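Local coordinates for protein LYND (Lyngbya aestuarii, PDB 4V1T) that probably uses ATP to cyclise side chains of a precursor peptide into azoline heterocycles, as a YcaO-family cyclodehydratase that also binds zinc, at residues Y80-A85 with I101-A106; L153-T158 with L181-V186; A441-L446 with Q483-S488; N530-G535 with V729-V734. All coordinates share one frame; numbering follows the deposited sequence.

Overall arrangement
Contacts 2 and 4 are buried strand pairs, whereas contact 1 is partly buried and contact 3 lies at the surface. Contact 2 joins parallel neighbours in a mixed sheet, contact 4 antiparallel neighbours beside ADP, and both combine backbone bonds with a lysine tied by several partners. Contacts 1 and 3 each set a helix start against another segment: prolines and alanine pack in the first, while waters and a leucine bridge the second. Contacts 3 and 4, with centres about 25 Å apart, belong to the YcaO region; Ala441 of contact 3 ends a strand of the sheet that holds contact 4. Contact 1 is remote from both, about 72 Å and about 57 Å away between centres.

Contact 1 (Y80-A85 with I101-A106); sequences YLTEAA and IAPPVA
Ala85 and Glu83 rest on the Pro103-Pro104 pair where strand 81-83, an outer strand of the three-stranded sheet of the winged helix-turn-helix domain, runs out against the first turn of helix 103-109. Packing is tight over the two prolines. The closest approach is that of the Glu83 carbonyl, wedged between the two rings with its O 3.3 Å from Pro103 CG and 3.2 Å from Pro104 CD. The methyl CB of Ala85 lies 3.5 Å from both Pro103 C and Pro104 N, and it also meets Pro103 CB at 3.8 Å. Neither proline has an N-H to offer, so the approach is through ring carbons, and Ala102 occupies the N-cap position just before them. The other side is looser and open to solvent: the extended Glu83 side chain slants across Pro104, with OE1 3.9 Å from its CG. Elsewhere on the segment Leu81 packs on helix 65-78 and Ala84 touches the neighbouring strand 6-9. Thr82 comes tip to tip with Pro103. Its hydroxyl, anti to the backbone N (chi1 -175°), sits 3.6 Å from Pro103 CD and donates to Glu83 O at 3.3 Å, tilted 25° from the carbonyl plane.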
loop_
_atom_site.group_PDB
_atom_site.type_symbol
_atom_site.label_atom_id
_atom_site.label_comp_id
_atom_site.label_asym_id
_atom_site.label_seq_id
_atom_site.Cartn_x
_atom_site.Cartn_y
_atom_site.Cartn_z
ATOM N N TYR B 80 16.053 29.623 9.276
ATOM C CA TYR B 80 16.478 29.943 7.915
ATOM C C TYR B 80 17.932 30.381 7.870
ATOM O O TYR B 80 18.609 30.188 6.868
ATOM C CB TYR B 80 15.607 31.058 7.334
ATOM C CG TYR B 80 14.169 30.660 7.136
ATOM C CD1 TYR B 80 13.808 29.769 6.140
ATOM C CD2 TYR B 80 13.164 31.183 7.939
ATOM C CE1 TYR B 80 12.495 29.400 5.951
ATOM C CE2 TYR B 80 11.840 30.821 7.748
ATOM C CZ TYR B 80 11.514 29.932 6.743
ATOM O OH TYR B 80 10.206 29.558 6.539
ATOM N N LEU B 81 18.399 30.990 8.950
ATOM C CA LEU B 81 19.748 31.538 8.994
ATOM C C LEU B 81 20.679 30.552 9.672
ATOM O O LEU B 81 20.264 29.814 10.565
ATOM C CB LEU B 81 19.768 32.878 9.739
ATOM C CG LEU B 81 21.079 33.666 9.691
ATOM C CD1 LEU B 81 21.317 34.223 8.298
ATOM C CD2 LEU B 81 21.058 34.790 10.720
ATOM N N THR B 82 21.937 30.543 9.242
ATOM C CA THR B 82 22.947 29.719 9.891
ATOM C C THR B 82 24.341 30.282 9.679
ATOM O O THR B 82 24.576 31.094 8.788
ATOM C CB THR B 82 22.897 28.252 9.385
ATOM O OG1 THR B 82 23.818 27.447 10.131
ATOM C CG2 THR B 82 23.238 28.157 7.891
ATOM N N GLU B 83 25.256 29.837 10.520
ATOM C CA GLU B 83 26.669 30.116 10.350
ATOM C C GLU B 83 27.183 29.305 9.163
ATOM O O GLU B 83 26.799 28.143 8.987
ATOM C CB GLU B 83 27.421 29.734 11.623
ATOM C CG GLU B 83 28.652 30.559 11.927
ATOM C CD GLU B 83 29.478 29.951 13.045
ATOM O OE1 GLU B 83 28.941 29.096 13.789
ATOM O OE2 GLU B 83 30.667 30.313 13.167
ATOM N N ALA B 84 28.046 29.898 8.348
ATOM C CA ALA B 84 28.651 29.157 7.246
ATOM C C ALA B 84 29.891 28.415 7.729
ATOM O O ALA B 84 30.608 28.896 8.612
ATOM C CB ALA B 84 29.002 30.083 6.106
ATOM N N ALA B 85 30.133 27.240 7.153
ATOM C CA ALA B 85 31.313 26.433 7.474
ATOM C C ALA B 85 32.329 26.542 6.346
ATOM O O ALA B 85 32.142 25.926 5.293
ATOM C CB ALA B 85 30.926 24.984 7.690
ATOM N N ILE B 101 20.770 20.381 9.440
ATOM C CA ILE B 101 22.009 20.428 10.211
ATOM C C ILE B 101 22.836 21.658 9.853
ATOM O O ILE B 101 23.075 21.932 8.674
ATOM C CB ILE B 101 22.880 19.192 9.954
ATOM C CG1 ILE B 101 22.087 17.894 10.177
ATOM C CG2 ILE B 101 24.109 19.237 10.845
ATOM C CD1 ILE B 101 21.566 17.712 11.595
ATOM N N ALA B 102 23.221 22.439 10.861
ATOM C CA ALA B 102 24.072 23.610 10.634
ATOM C C ALA B 102 25.406 23.152 10.059
ATOM O O ALA B 102 26.032 22.253 10.612
ATOM C CB ALA B 102 24.286 24.378 11.928
ATOM N N PRO B 103 25.847 23.750 8.943
ATOM C CA PRO B 103 27.061 23.247 8.305
ATOM C C PRO B 103 28.309 23.191 9.203
ATOM O O PRO B 103 29.097 22.272 9.043
ATOM C CB PRO B 103 27.266 24.201 7.123
ATOM C CG PRO B 103 26.322 25.315 7.319
ATOM C CD PRO B 103 25.210 24.804 8.145
ATOM N N PRO B 104 28.502 24.158 10.118
ATOM C CA PRO B 104 29.666 23.992 10.996
ATOM C C PRO B 104 29.549 22.787 11.934
ATOM O O PRO B 104 30.559 22.197 12.297
ATOM C CB PRO B 104 29.699 25.300 11.793
ATOM C CG PRO B 104 28.338 25.848 11.694
ATOM C CD PRO B 104 27.840 25.454 10.346
ATOM N N VAL B 105 28.325 22.443 12.322
ATOM C CA VAL B 105 28.087 21.235 13.115
ATOM C C VAL B 105 28.386 19.977 12.311
ATOM O O VAL B 105 28.967 19.022 12.824
ATOM C CB VAL B 105 26.634 21.173 13.634
ATOM C CG1 VAL B 105 26.345 19.833 14.290
ATOM C CG2 VAL B 105 26.370 22.317 14.610
ATOM N N ALA B 106 27.980 19.979 11.046
ATOM C CA ALA B 106 28.222 18.842 10.157
ATOM C C ALA B 106 29.710 18.655 9.927
ATOM O O ALA B 106 30.204 17.531 9.904
ATOM C CB ALA B 106 27.505 19.038 8.829
#

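Contact 2 (L153-T158 with L181-V186); sequences LNVVLT and LLVKPV
Val155, Val156 and Leu157 pair in parallel with Leu181, Leu182 and Val183, the two strands twisted by 25°. Four backbone bonds zip them together. Leu181 N gives to Asn154 O at 2.7 Å, and Val156 N returns to Leu181 O, also at 2.7 Å. Farther along, Val183 N reaches Val156 O at 3.0 Å before Thr158 N closes the ladder on Val183 O at 2.8 Å. On the face of Val155, Leu157, Leu181 and Val183, Val155 CG1 lies alongside Leu181 CD2 at 4.0 Å, and Ile264 of helix 250-275 covers both residues. On the face of Val156 and Leu182, Leu182 swings CD2 across toward the neighbouring strand, 3.8 Å from Thr158 CG2.

Lys184 continues past the ladder. Its CB sits 3.4 Å from Thr158 O, and CG stays against the same oxygen. CD and CE then lead the chain away from Thr158, and a bend at chi4 (-63°) turns NZ back to Val186 O, 2.8 Å off and in the carbonyl plane. NZ also bonds Val189 O and forms a salt bridge with Glu28 of the second subunit. A leucine in place of Lys184 would remove the ammonium group and probably leave that glutamate without its counter-charge and two carbonyls without this donor.

With helix 165-176 connecting adjacent parallel strands, the arrangement is that of a beta-alpha-beta crossover within a mixed sheet.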
loop_
_atom_site.group_PDB
_atom_site.type_symbol
_atom_site.label_atom_id
_atom_site.label_comp_id
_atom_site.label_asym_id
_atom_site.label_seq_id
_atom_site.Cartn_x
_atom_site.Cartn_y
_atom_site.Cartn_z
ATOM N N LEU B 153 31.820 4.500 14.868
ATOM C CA LEU B 153 31.182 3.486 14.037
ATOM C C LEU B 153 32.170 2.496 13.446
ATOM O O LEU B 153 33.166 2.883 12.837
ATOM C CB LEU B 153 30.405 4.149 12.911
ATOM C CG LEU B 153 29.550 3.218 12.058
ATOM C CD1 LEU B 153 28.343 2.734 12.848
ATOM C CD2 LEU B 153 29.122 3.917 10.789
ATOM N N ASN B 154 31.890 1.211 13.633
ATOM C CA ASN B 154 32.619 0.156 12.930
ATOM C C ASN B 154 31.760 -0.342 11.775
ATOM O O ASN B 154 30.628 -0.766 11.980
ATOM C CB ASN B 154 32.973 -0.991 13.882
ATOM C CG ASN B 154 33.803 -2.077 13.214
ATOM O OD1 ASN B 154 34.649 -1.806 12.360
ATOM N ND2 ASN B 154 33.555 -3.319 13.598
ATOM N N VAL B 155 32.293 -0.271 10.562
ATOM C CA VAL B 155 31.579 -0.734 9.381
ATOM C C VAL B 155 32.065 -2.122 8.976
ATOM O O VAL B 155 33.252 -2.320 8.713
ATOM C CB VAL B 155 31.768 0.232 8.210
ATOM C CG1 VAL B 155 30.923 -0.187 7.031
ATOM C CG2 VAL B 155 31.407 1.641 8.631
ATOM N N VAL B 156 31.136 -3.076 8.917
ATOM C CA VAL B 156 31.464 -4.456 8.593
ATOM C C VAL B 156 30.940 -4.820 7.206
ATOM O O VAL B 156 29.737 -4.791 6.968
ATOM C CB VAL B 156 30.880 -5.429 9.636
ATOM C CG1 VAL B 156 31.279 -6.869 9.312
ATOM C CG2 VAL B 156 31.356 -5.061 11.026
ATOM N N LEU B 157 31.856 -5.160 6.297
ATOM C CA LEU B 157 31.486 -5.563 4.945
ATOM C C LEU B 157 31.455 -7.085 4.876
ATOM O O LEU B 157 32.456 -7.733 5.175
ATOM C CB LEU B 157 32.468 -5.024 3.908
ATOM C CG LEU B 157 33.090 -3.650 4.133
ATOM C CD1 LEU B 157 33.884 -3.251 2.903
ATOM C CD2 LEU B 157 32.048 -2.596 4.430
ATOM N N THR B 158 30.311 -7.645 4.491
ATOM C CA THR B 158 30.142 -9.088 4.433
ATOM C C THR B 158 29.639 -9.494 3.064
ATOM O O THR B 158 29.160 -8.649 2.305
ATOM C CB THR B 158 29.159 -9.598 5.507
ATOM O OG1 THR B 158 29.194 -11.033 5.550
ATOM C CG2 THR B 158 27.730 -9.116 5.226
ATOM N N LEU B 181 27.944 -1.003 11.758
ATOM C CA LEU B 181 27.100 -1.081 10.573
ATOM C C LEU B 181 27.432 -2.323 9.746
ATOM O O LEU B 181 28.597 -2.692 9.602
ATOM C CB LEU B 181 27.278 0.173 9.712
ATOM C CG LEU B 181 26.752 0.117 8.271
ATOM C CD1 LEU B 181 25.246 0.019 8.246
ATOM C CD2 LEU B 181 27.199 1.335 7.486
ATOM N N LEU B 182 26.400 -2.965 9.205
ATOM C CA LEU B 182 26.580 -4.092 8.310
ATOM C C LEU B 182 26.243 -3.673 6.892
ATOM O O LEU B 182 25.309 -2.912 6.662
ATOM C CB LEU B 182 25.701 -5.274 8.719
ATOM C CG LEU B 182 26.364 -6.541 9.252
ATOM C CD1 LEU B 182 25.297 -7.608 9.450
ATOM C CD2 LEU B 182 27.472 -7.052 8.347
ATOM N N VAL B 183 27.017 -4.177 5.943
ATOM C CA VAL B 183 26.749 -3.938 4.538
ATOM C C VAL B 183 27.244 -5.109 3.696
ATOM O O VAL B 183 28.225 -5.770 4.039
ATOM C CB VAL B 183 27.408 -2.635 4.047
ATOM C CG1 VAL B 183 28.903 -2.723 4.133
ATOM C CG2 VAL B 183 26.987 -2.323 2.621
ATOM N N LYS B 184 26.538 -5.357 2.601
ATOM C CA LYS B 184 26.878 -6.400 1.650
ATOM C C LYS B 184 26.781 -5.790 0.261
ATOM O O LYS B 184 25.709 -5.739 -0.315
ATOM C CB LYS B 184 25.931 -7.596 1.802
ATOM C CG LYS B 184 26.007 -8.674 0.705
ATOM C CD LYS B 184 24.852 -9.666 0.874
ATOM C CE LYS B 184 24.560 -10.460 -0.380
ATOM N NZ LYS B 184 24.124 -9.590 -1.502
ATOM N N PRO B 185 27.907 -5.292 -0.264
ATOM C CA PRO B 185 27.892 -4.585 -1.537
ATOM C C PRO B 185 28.130 -5.507 -2.728
ATOM O O PRO B 185 28.086 -5.056 -3.861
ATOM C CB PRO B 185 29.044 -3.599 -1.377
ATOM C CG PRO B 185 30.052 -4.370 -0.564
ATOM C CD PRO B 185 29.239 -5.238 0.372
ATOM N N VAL B 186 28.385 -6.782 -2.456
ATOM C CA VAL B 186 28.528 -7.787 -3.499
ATOM C C VAL B 186 27.206 -8.512 -3.699
ATOM O O VAL B 186 26.361 -8.539 -2.807
ATOM C CB VAL B 186 29.638 -8.821 -3.166
ATOM C CG1 VAL B 186 30.978 -8.126 -3.020
ATOM C CG2 VAL B 186 29.301 -9.600 -1.903
#

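Contact 3 (A441-L446 with Q483-S488); sequences ATLAEL and QRFDAS
Leu443 and Phe485 meet because both side chains leave with CG opposite the backbone N (chi1 -177° and 177°), which carries Leu443 CD1 to the edge of the phenyl ring, near its plane, 4.0 Å from CE2. The leucine opens helix 443-446, whose start is a capping box: Glu445 N bonds weakly to Thr442 OG1 and Thr442 N weakly to Glu445 OE1. Phe485 belongs to the loop that leads into strand 491-498, and its ring is also met edge-to-face by Phe524 and His452. Leu443 CD1 also touches Ala487 CB at 4.1 Å, so one methyl meets two side chains of the loop.

Beside this apolar patch two waters gather at the Ala487 carbonyl. One gives a proton to Ala487 O at 3.1 Å and also bonds Thr442 OG1; the other donates to Ala487 O at 2.8 Å. They link the loop to Ala444 N and Leu443 N at the helix start, although those two bonds are modelled doubtfully short. The polar link between the segments thus runs through water, beside a direct apolar touch. The loop bend is fixed by an Asx turn: Asp486 OD1 takes Ser488 N at 3.2 Å and Ser488 OG at 2.7 Å, both from the same face of the carboxylate.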
loop_
_atom_site.group_PDB
_atom_site.type_symbol
_atom_site.label_atom_id
_atom_site.label_comp_id
_atom_site.label_asym_id
_atom_site.label_seq_id
_atom_site.Cartn_x
_atom_site.Cartn_y
_atom_site.Cartn_z
ATOM N N ALA B 441 9.553 -33.804 33.738
ATOM C CA ALA B 441 8.909 -34.630 34.744
ATOM C C ALA B 441 8.208 -35.804 34.097
ATOM O O ALA B 441 7.948 -35.794 32.895
ATOM C CB ALA B 441 7.911 -33.809 35.536
ATOM N N THR B 442 7.889 -36.809 34.902
ATOM C CA THR B 442 7.098 -37.940 34.428
ATOM C C THR B 442 5.615 -37.695 34.692
ATOM O O THR B 442 5.246 -36.790 35.443
ATOM C CB THR B 442 7.512 -39.255 35.105
ATOM O OG1 THR B 442 6.975 -39.304 36.432
ATOM C CG2 THR B 442 9.033 -39.397 35.155
ATOM N N LEU B 443 4.768 -38.511 34.075
ATOM C CA LEU B 443 3.326 -38.419 34.277
ATOM C C LEU B 443 2.983 -38.540 35.755
ATOM O O LEU B 443 2.055 -37.887 36.236
ATOM C CB LEU B 443 2.607 -39.503 33.469
ATOM C CG LEU B 443 1.069 -39.539 33.477
ATOM C CD1 LEU B 443 0.569 -40.128 32.173
ATOM C CD2 LEU B 443 0.512 -40.358 34.639
ATOM N N ALA B 444 3.754 -39.356 36.471
ATOM C CA ALA B 444 3.484 -39.658 37.870
ATOM C C ALA B 444 3.753 -38.471 38.791
ATOM O O ALA B 444 2.928 -38.155 39.646
ATOM C CB ALA B 444 4.308 -40.860 38.317
ATOM N N GLU B 445 4.900 -37.820 38.617
ATOM C CA GLU B 445 5.319 -36.753 39.535
ATOM C C GLU B 445 4.313 -35.610 39.516
ATOM O O GLU B 445 4.075 -34.972 40.538
ATOM C CB GLU B 445 6.713 -36.216 39.183
ATOM C CG GLU B 445 7.677 -37.250 38.632
ATOM C CD GLU B 445 9.096 -36.739 38.539
ATOM O OE1 GLU B 445 9.345 -35.811 37.743
ATOM O OE2 GLU B 445 9.960 -37.270 39.258
ATOM N N LEU B 446 3.724 -35.358 38.350
ATOM C CA LEU B 446 2.733 -34.301 38.202
ATOM C C LEU B 446 1.355 -34.778 38.639
ATOM O O LEU B 446 0.515 -33.981 39.060
ATOM C CB LEU B 446 2.682 -33.824 36.752
ATOM C CG LEU B 446 3.993 -33.288 36.175
ATOM C CD1 LEU B 446 3.769 -32.776 34.757
ATOM C CD2 LEU B 446 4.595 -32.193 37.050
ATOM N N GLN B 483 3.853 -42.907 17.644
ATOM C CA GLN B 483 4.141 -44.008 18.551
ATOM C C GLN B 483 3.366 -43.783 19.847
ATOM O O GLN B 483 2.884 -42.677 20.108
ATOM C CB GLN B 483 5.643 -44.105 18.840
ATOM C CG GLN B 483 6.522 -44.267 17.607
ATOM C CD GLN B 483 7.990 -44.068 17.913
ATOM O OE1 GLN B 483 8.402 -44.117 19.066
ATOM N NE2 GLN B 483 8.786 -43.832 16.879
ATOM N N ARG B 484 3.245 -44.825 20.661
ATOM C CA ARG B 484 2.527 -44.696 21.917
ATOM C C ARG B 484 3.336 -43.902 22.916
ATOM O O ARG B 484 4.549 -43.837 22.843
ATOM C CB ARG B 484 2.162 -46.068 22.499
ATOM C CG ARG B 484 0.952 -46.697 21.827
ATOM C CD ARG B 484 0.283 -47.718 22.712
ATOM N NE ARG B 484 -0.903 -47.176 23.373
ATOM C CZ ARG B 484 -2.165 -47.456 23.047
ATOM N NH1 ARG B 484 -2.458 -48.287 22.054
ATOM N NH2 ARG B 484 -3.148 -46.902 23.733
ATOM N N PHE B 485 2.639 -43.286 23.851
ATOM C CA PHE B 485 3.281 -42.534 24.905
ATOM C C PHE B 485 3.743 -43.442 26.041
ATOM O O PHE B 485 2.923 -43.953 26.798
ATOM C CB PHE B 485 2.306 -41.506 25.441
ATOM C CG PHE B 485 2.846 -40.712 26.579
ATOM C CD1 PHE B 485 3.847 -39.796 26.367
ATOM C CD2 PHE B 485 2.342 -40.871 27.858
ATOM C CE1 PHE B 485 4.346 -39.057 27.403
ATOM C CE2 PHE B 485 2.838 -40.131 28.904
ATOM C CZ PHE B 485 3.846 -39.224 28.679
ATOM N N ASP B 486 5.053 -43.651 26.145
ATOM C CA ASP B 486 5.644 -44.371 27.282
ATOM C C ASP B 486 5.659 -43.484 28.529
ATOM O O ASP B 486 6.547 -42.641 28.710
ATOM C CB ASP B 486 7.059 -44.840 26.946
ATOM C CG ASP B 486 7.671 -45.696 28.045
ATOM O OD1 ASP B 486 6.946 -46.093 28.978
ATOM O OD2 ASP B 486 8.881 -45.982 27.970
ATOM N N ALA B 487 4.672 -43.689 29.394
ATOM C CA ALA B 487 4.491 -42.848 30.571
ATOM C C ALA B 487 5.638 -42.989 31.571
ATOM O O ALA B 487 5.773 -42.173 32.487
ATOM C CB ALA B 487 3.169 -43.172 31.239
ATOM N N SER B 488 6.466 -44.016 31.401
ATOM C CA SER B 488 7.615 -44.208 32.278
ATOM C C SER B 488 8.720 -43.203 31.961
ATOM O O SER B 488 9.581 -42.949 32.791
ATOM C CB SER B 488 8.154 -45.633 32.154
ATOM O OG SER B 488 8.821 -45.813 30.920
HETATM O O HOH W 1 4.862 -41.254 35.353
HETATM O O HOH W 2 5.779 -39.435 32.029
#

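Contact 4 (N530-G535 with V729-V734); sequences NGNAAG and VVKVTV. With ADP (adenosine-5'-diphosphate), chain L.
Asn532 presents its carboxamide to Lys731, whose aliphatic chain descends over one face and ends at the oxygen edge. CB and CG of the lysine stand above the amide plane, CG 3.3 Å from Asn532 OD1, and the chain sinks toward the plane until NZ meets OD1 within it at 2.7 Å. The bend at chi4 (75°) makes this turn. The backbone carbonyl of Asn530 is a second flat group: its O takes Lys731 NZ at 2.8 Å, with the donor 41° above the plane. Asp528 adds a salt bridge to NZ. A methionine at Lys731 would lack the ammonium group, and is likely to leave Asp528 without this counter-charge and the Asn532 amide freer to turn.

The strands 532-535 and 729-733 are antiparallel. Ala533 and Val730 form the hydrogen-bonded pair, Ala533 N and Val730 N each reaching the other's O at 2.9 Å. Val732 N adds a straight bond to Gly531 O. At Gly531, with its positive phi, a CB would collide with Val732 O.

Ala534 and Val729 are a non-hydrogen-bonded pair, so the N and O of Ala534 face away from strand 729-733 and toward ADP. Ala534 N donates to ADP O3' at 3.0 Å, and ADP O2' donates to Ala534 O, modelled short at 2.5 Å. Glu426, which touches Ala534, also bonds ADP. The backbone edge at Ala534 is thus suited to the ribose hydroxyls, while the bonds round Lys731 hold the start of strand 532-535, at Asn530 and Asn532.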
loop_
_atom_site.group_PDB
_atom_site.type_symbol
_atom_site.label_atom_id
_atom_site.label_comp_id
_atom_site.label_asym_id
_atom_site.label_seq_id
_atom_site.Cartn_x
_atom_site.Cartn_y
_atom_site.Cartn_z
ATOM N N ASN B 530 -4.839 -27.288 15.198
ATOM C CA ASN B 530 -6.220 -27.209 15.661
ATOM C C ASN B 530 -6.363 -26.469 16.998
ATOM O O ASN B 530 -5.784 -26.857 18.007
ATOM C CB ASN B 530 -6.832 -28.611 15.782
ATOM C CG ASN B 530 -8.327 -28.566 15.987
ATOM O OD1 ASN B 530 -8.952 -27.517 15.780
ATOM N ND2 ASN B 530 -8.914 -29.692 16.392
ATOM N N GLY B 531 -7.156 -25.403 16.988
ATOM C CA GLY B 531 -7.346 -24.574 18.162
ATOM C C GLY B 531 -6.395 -23.393 18.187
ATOM O O GLY B 531 -6.524 -22.506 19.027
ATOM N N ASN B 532 -5.424 -23.391 17.283
ATOM C CA ASN B 532 -4.494 -22.288 17.181
ATOM C C ASN B 532 -5.182 -21.094 16.547
ATOM O O ASN B 532 -5.879 -21.233 15.540
ATOM C CB ASN B 532 -3.271 -22.658 16.346
ATOM C CG ASN B 532 -2.438 -23.748 16.979
ATOM O OD1 ASN B 532 -2.966 -24.769 17.447
ATOM N ND2 ASN B 532 -1.127 -23.545 16.996
ATOM N N ALA B 533 -4.992 -19.923 17.142
ATOM C CA ALA B 533 -5.579 -18.708 16.599
ATOM C C ALA B 533 -4.822 -17.465 17.053
ATOM O O ALA B 533 -4.130 -17.473 18.078
ATOM C CB ALA B 533 -7.046 -18.612 17.000
ATOM N N ALA B 534 -4.964 -16.405 16.262
ATOM C CA ALA B 534 -4.390 -15.111 16.589
ATOM C C ALA B 534 -5.493 -14.087 16.793
ATOM O O ALA B 534 -6.630 -14.312 16.383
ATOM C CB ALA B 534 -3.443 -14.657 15.496
ATOM N N GLY B 535 -5.152 -12.965 17.420
ATOM C CA GLY B 535 -6.122 -11.909 17.659
ATOM C C GLY B 535 -5.461 -10.667 18.196
ATOM O O GLY B 535 -4.319 -10.709 18.645
ATOM N N VAL B 729 -1.186 -14.705 20.026
ATOM C CA VAL B 729 -1.417 -16.016 19.449
ATOM C C VAL B 729 -1.565 -17.038 20.566
ATOM O O VAL B 729 -0.761 -17.063 21.503
ATOM C CB VAL B 729 -0.274 -16.436 18.508
ATOM C CG1 VAL B 729 -0.565 -17.800 17.879
ATOM C CG2 VAL B 729 -0.071 -15.392 17.424
ATOM N N VAL B 730 -2.586 -17.887 20.455
ATOM C CA VAL B 730 -2.824 -18.940 21.446
ATOM C C VAL B 730 -3.126 -20.273 20.788
ATOM O O VAL B 730 -3.458 -20.336 19.606
ATOM C CB VAL B 730 -4.010 -18.614 22.359
ATOM C CG1 VAL B 730 -3.764 -17.328 23.138
ATOM C CG2 VAL B 730 -5.286 -18.509 21.538
ATOM N N LYS B 731 -3.010 -21.337 21.570
ATOM C CA LYS B 731 -3.580 -22.618 21.194
ATOM C C LYS B 731 -4.566 -23.004 22.275
ATOM O O LYS B 731 -4.192 -23.133 23.437
ATOM C CB LYS B 731 -2.509 -23.698 21.023
ATOM C CG LYS B 731 -3.079 -25.083 20.718
ATOM C CD LYS B 731 -1.994 -26.091 20.369
ATOM C CE LYS B 731 -2.584 -27.398 19.836
ATOM N NZ LYS B 731 -3.087 -27.258 18.434
ATOM N N VAL B 732 -5.831 -23.148 21.883
ATOM C CA VAL B 732 -6.875 -23.611 22.780
ATOM C C VAL B 732 -7.052 -25.118 22.621
ATOM O O VAL B 732 -7.167 -25.612 21.500
ATOM C CB VAL B 732 -8.204 -22.917 22.490
ATOM C CG1 VAL B 732 -9.232 -23.292 23.534
ATOM C CG2 VAL B 732 -8.007 -21.401 22.439
ATOM N N THR B 733 -7.087 -25.826 23.749
ATOM C CA THR B 733 -7.235 -27.271 23.758
ATOM C C THR B 733 -8.373 -27.692 24.664
ATOM O O THR B 733 -8.384 -27.345 25.839
ATOM C CB THR B 733 -5.941 -27.963 24.226
ATOM O OG1 THR B 733 -4.920 -27.734 23.251
ATOM C CG2 THR B 733 -6.145 -29.481 24.385
ATOM N N VAL B 734 -9.315 -28.453 24.103
ATOM C CA VAL B 734 -10.429 -29.013 24.854
ATOM C C VAL B 734 -10.394 -30.535 24.720
ATOM O O VAL B 734 -10.958 -31.092 23.781
ATOM C CB VAL B 734 -11.782 -28.461 24.372
ATOM C CG1 VAL B 734 -12.912 -29.031 25.204
ATOM C CG2 VAL B 734 -11.810 -26.937 24.473
HETATM P PB ADP L . -9.096 -19.990 9.608
HETATM O O1B ADP L . -8.718 -20.626 10.921
HETATM O O2B ADP L . -10.289 -20.619 8.949
HETATM O O3B ADP L . -7.918 -19.796 8.703
HETATM P PA ADP L . -9.422 -17.118 9.290
HETATM O O1A ADP L . -10.668 -16.293 9.485
HETATM O O2A ADP L . -8.904 -17.344 7.881
HETATM O O3A ADP L . -9.607 -18.524 10.071
HETATM O "O5'" ADP L . -8.257 -16.441 10.148
HETATM C "C5'" ADP L . -6.909 -16.841 10.000
HETATM C "C4'" ADP L . -6.150 -16.396 11.239
HETATM O "O4'" ADP L . -6.045 -14.974 11.271
HETATM C "C3'" ADP L . -6.873 -16.791 12.514
HETATM O "O3'" ADP L . -5.896 -17.143 13.485
HETATM C "C2'" ADP L . -7.602 -15.551 12.973
HETATM O "O2'" ADP L . -7.668 -15.449 14.397
HETATM C "C1'" ADP L . -6.743 -14.442 12.399
HETATM N N9 ADP L . -7.569 -13.274 12.013
HETATM C C8 ADP L . -8.510 -13.235 11.046
HETATM N N7 ADP L . -9.053 -11.996 10.960
HETATM C C5 ADP L . -8.451 -11.228 11.880
HETATM C C6 ADP L . -8.555 -9.822 12.319
HETATM N N6 ADP L . -9.445 -9.003 11.713
HETATM N N1 ADP L . -7.751 -9.406 13.321
HETATM C C2 ADP L . -6.870 -10.230 13.915
HETATM N N3 ADP L . -6.724 -11.525 13.563
HETATM C C4 ADP L . -7.473 -12.072 12.577
HETATM O O HOH W 3 -6.166 -28.132 20.588
#